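Local coordinates for MutT/nudix family protein (Streptococcus pneumoniae, PDB 4HFQ) that hydrolyses UDP-linked precursors of peptidoglycan biosynthesis as a Nudix-family UDP-X diphosphatase, at residues A[130-135]-A[140-145]. Numbering follows the deposited sequence.
Sequences VFDTNR and SKQYTK
Asp-132 OD1 is gripped from both faces of its carboxylate. Gln-142 NE2 donates to Asp-132 OD1 on the syn side at 2.9 Å, 35° out of the plane and nearly straight along its N-H. Asn-134 N comes to Asp-132 OD1 from above the opposite face at 3.0 Å and makes the N-cap bond of helix 133-136. The carboxylate swings to this spot because CG lies anti to the backbone N. Gln-142 runs extended, and its amide stacks on that of Asn-134 with the planes 14° apart. Both amides are also held from outside the contact: Gln-142 OE1 accepts from Gly-103 N of the second subunit, and Asn-134 ND2 donates to Gln-11 OE1 of the same chain.

Thr-133 fits against Tyr-143 by backbone and side chain together. Its OG1 accepts from Tyr-143 N at 2.9 Å, and its N donates to Tyr-143 O at 3.2 Å. With OG1 between the backbone N and carbonyl carbon (chi1 59°), CG2 is left to touch Tyr-143 CB at 3.7 Å and Lys-145 CE. A water links Tyr-143 O to Asp-132 OD1, weakly at the latter.

Further along, Phe-131 and Lys-145 form an antiparallel hydrogen-bonded pair: Phe-131 N donates to Lys-145 O and Lys-145 N to Phe-131 O, each at 2.8 Å. Beyond the pair, Lys-145 NZ makes a salt bridge with Asp-71, and the Phe-131 ring packs on helix 184-194. The contact joins neighbouring antiparallel strands 120-132 and 143-153 in the mixed sheet of the Nudix fold, with a capped helix starting where the first strand ends.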
ATOM      1  N   VAL A 130      10.666   1.590   2.584  1.00  7.40           N
ATOM      2  CA  VAL A 130       9.312   1.473   2.021  1.00  7.89           C
ATOM      3  C   VAL A 130       8.536   2.689   2.526  1.00  7.75           C
ATOM      4  O   VAL A 130       8.221   2.779   3.715  1.00  8.06           O
ATOM      5  CB  VAL A 130       8.586   0.166   2.418  1.00  8.21           C
ATOM      6  CG1 VAL A 130       7.237   0.091   1.711  1.00  9.04           C
ATOM      7  CG2 VAL A 130       9.420  -1.051   2.051  1.00  8.74           C
ATOM      8  N   PHE A 131       8.314   3.653   1.631  1.00  7.58           N
ATOM      9  CA  PHE A 131       7.601   4.891   1.966  1.00  7.60           C
ATOM     10  C   PHE A 131       6.102   4.793   1.680  1.00  7.56           C
ATOM     11  O   PHE A 131       5.674   4.179   0.694  1.00  7.67           O
ATOM     12  CB  PHE A 131       8.134   6.073   1.139  1.00  7.90           C
ATOM     13  CG  PHE A 131       9.554   6.474   1.436  1.00  8.33           C
ATOM     14  CD1 PHE A 131       9.915   6.956   2.682  1.00  8.62           C
ATOM     15  CD2 PHE A 131      10.515   6.409   0.437  1.00  8.55           C
ATOM     16  CE1 PHE A 131      11.225   7.374   2.931  1.00  9.02           C
ATOM     17  CE2 PHE A 131      11.822   6.821   0.680  1.00  8.85           C
ATOM     18  CZ  PHE A 131      12.171   7.300   1.929  1.00  8.95           C
ATOM     19  N   ASP A 132       5.327   5.467   2.518  1.00  7.66           N
ATOM     20  CA  ASP A 132       3.891   5.659   2.297  1.00  7.90           C
ATOM     21  C   ASP A 132       3.710   6.974   1.551  1.00  7.57           C
ATOM     22  O   ASP A 132       3.986   8.053   2.118  1.00  7.41           O
ATOM     23  CB  ASP A 132       3.177   5.701   3.655  1.00  8.22           C
ATOM     24  CG  ASP A 132       1.677   5.909   3.548  1.00  8.61           C
ATOM     25  OD1 ASP A 132       1.104   5.919   2.441  1.00  8.08           O
ATOM     26  OD2 ASP A 132       1.090   6.073   4.630  1.00 10.54           O
ATOM     27  N   THR A 133       3.208   6.927   0.315  1.00  7.59           N
ATOM     28  CA  THR A 133       3.007   8.197  -0.413  1.00  7.80           C
ATOM     29  C   THR A 133       1.993   9.111   0.243  1.00  8.33           C
ATOM     30  O   THR A 133       2.048  10.333   0.066  1.00  8.70           O
ATOM     31  CB  THR A 133       2.638   8.008  -1.890  1.00  7.70           C
ATOM     32  OG1 THR A 133       1.418   7.250  -1.981  1.00  7.78           O
ATOM     33  CG2 THR A 133       3.744   7.316  -2.656  1.00  7.86           C
ATOM     34  N   ASN A 134       1.083   8.555   1.033  1.00  8.24           N
ATOM     35  CA  ASN A 134       0.133   9.426   1.739  1.00  8.71           C
ATOM     36  C   ASN A 134       0.835  10.332   2.724  1.00  9.42           C
ATOM     37  O   ASN A 134       0.336  11.423   3.010  1.00 10.62           O
ATOM     38  CB  ASN A 134      -0.964   8.623   2.447  1.00  8.61           C
ATOM     39  CG  ASN A 134      -2.119   8.274   1.539  1.00  8.29           C
ATOM     40  OD1 ASN A 134      -2.029   8.304   0.320  1.00  8.56           O
ATOM     41  ND2 ASN A 134      -3.239   7.889   2.154  1.00  8.76           N
ATOM     42  N   ARG A 135       1.992   9.900   3.229  1.00  9.50           N
ATOM     43  CA  ARG A 135       2.798  10.723   4.138  1.00 10.26           C
ATOM     44  C   ARG A 135       3.636  11.764   3.407  1.00 10.79           C
ATOM     45  O   ARG A 135       3.654  12.937   3.803  1.00 12.42           O
ATOM     46  CB  ARG A 135       3.697   9.827   5.000  1.00 11.03           C
ATOM     47  CG  ARG A 135       4.680  10.598   5.889  1.00 12.21           C
ATOM     48  CD  ARG A 135       5.392   9.655   6.851  1.00 14.10           C
ATOM     49  NE  ARG A 135       4.472   9.052   7.811  1.00 16.41           N
ATOM     50  CZ  ARG A 135       4.136   9.600   8.973  1.00 17.95           C
ATOM     51  NH1 ARG A 135       4.652  10.767   9.336  1.00 18.47           N
ATOM     52  NH2 ARG A 135       3.272   8.997   9.773  1.00 19.94           N
ATOM     53  N   SER A 140      -3.952  10.906  -5.466  1.00  8.62           N
ATOM     54  CA  SER A 140      -5.244  10.207  -5.519  1.00  9.19           C
ATOM     55  C   SER A 140      -5.113   8.740  -5.112  1.00  9.41           C
ATOM     56  O   SER A 140      -5.979   8.225  -4.376  1.00  9.84           O
ATOM     57  CB  SER A 140      -5.891  10.355  -6.889  1.00  9.47           C
ATOM     58  OG  SER A 140      -5.066   9.871  -7.914  1.00  9.68           O
ATOM     59  N   LYS A 141      -4.034   8.082  -5.545  1.00  9.28           N
ATOM     60  CA  LYS A 141      -3.782   6.708  -5.134  1.00  9.53           C
ATOM     61  C   LYS A 141      -2.735   6.675  -4.052  1.00  9.06           C
ATOM     62  O   LYS A 141      -1.757   7.424  -4.091  1.00  9.11           O
ATOM     63  CB  LYS A 141      -3.313   5.835  -6.302  1.00 10.54           C
ATOM     64  CG  LYS A 141      -4.348   5.603  -7.402  1.00 12.25           C
ATOM     65  CD  LYS A 141      -5.568   4.844  -6.897  1.00 13.67           C
ATOM     66  CE  LYS A 141      -6.518   4.402  -8.012  1.00 14.96           C
ATOM     67  NZ  LYS A 141      -7.257   5.539  -8.650  1.00 17.99           N
ATOM     68  N   GLN A 142      -2.914   5.757  -3.102  1.00  9.07           N
ATOM     69  CA  GLN A 142      -1.871   5.443  -2.127  1.00  8.71           C
ATOM     70  C   GLN A 142      -0.940   4.371  -2.672  1.00  8.41           C
ATOM     71  O   GLN A 142      -1.401   3.328  -3.133  1.00  8.64           O
ATOM     72  CB  GLN A 142      -2.508   4.975  -0.827  1.00  8.53           C
ATOM     73  CG  GLN A 142      -1.492   4.711   0.275  1.00  8.41           C
ATOM     74  CD  GLN A 142      -2.131   4.287   1.565  1.00  8.92           C
ATOM     75  OE1 GLN A 142      -3.180   3.643   1.538  1.00  9.57           O
ATOM     76  NE2 GLN A 142      -1.530   4.648   2.701  1.00  8.77           N
ATOM     77  N   TYR A 143       0.370   4.628  -2.608  1.00  7.86           N
ATOM     78  CA  TYR A 143       1.398   3.670  -2.985  1.00  8.04           C
ATOM     79  C   TYR A 143       2.269   3.290  -1.808  1.00  7.86           C
ATOM     80  O   TYR A 143       2.537   4.097  -0.916  1.00  7.74           O
ATOM     81  CB  TYR A 143       2.326   4.243  -4.067  1.00  8.19           C
ATOM     82  CG  TYR A 143       1.672   4.434  -5.411  1.00  8.24           C
ATOM     83  CD1 TYR A 143       0.919   5.569  -5.692  1.00  8.29           C
ATOM     84  CD2 TYR A 143       1.831   3.491  -6.424  1.00  8.42           C
ATOM     85  CE1 TYR A 143       0.312   5.738  -6.934  1.00  8.80           C
ATOM     86  CE2 TYR A 143       1.239   3.656  -7.671  1.00  9.27           C
ATOM     87  CZ  TYR A 143       0.484   4.786  -7.917  1.00  9.01           C
ATOM     88  OH  TYR A 143      -0.113   4.924  -9.164  1.00 10.73           O
ATOM     89  N   THR A 144       2.704   2.029  -1.816  1.00  7.96           N
ATOM     90  CA  THR A 144       3.903   1.608  -1.077  1.00  7.83           C
ATOM     91  C   THR A 144       5.085   1.772  -2.029  1.00  7.69           C
ATOM     92  O   THR A 144       5.189   1.072  -3.042  1.00  8.05           O
ATOM     93  CB  THR A 144       3.818   0.138  -0.606  1.00  8.16           C
ATOM     94  OG1 THR A 144       3.651  -0.714  -1.741  1.00  9.27           O
ATOM     95  CG2 THR A 144       2.620  -0.063   0.341  1.00  8.79           C
ATOM     96  N   LYS A 145       5.962   2.708  -1.683  1.00  7.69           N
ATOM     97  CA  LYS A 145       7.066   3.078  -2.551  1.00  7.71           C
ATOM     98  C   LYS A 145       8.344   2.408  -2.042  1.00  7.81           C
ATOM     99  O   LYS A 145       8.915   2.807  -1.020  1.00  7.81           O
ATOM    100  CB  LYS A 145       7.163   4.606  -2.587  1.00  8.01           C
ATOM    101  CG  LYS A 145       8.351   5.150  -3.398  1.00  7.97           C
ATOM    102  CD  LYS A 145       8.343   6.688  -3.387  1.00  8.50           C
ATOM    103  CE  LYS A 145       7.190   7.302  -4.168  1.00  8.47           C
ATOM    104  NZ  LYS A 145       7.306   7.132  -5.649  1.00  8.18           N
TER
HETATM  105  O   HOH W   1       1.538   3.124   1.592  1.00 10.70           O
HETATM  106  O   HOH W   2      -0.730   8.917  -1.965  1.00  8.60           O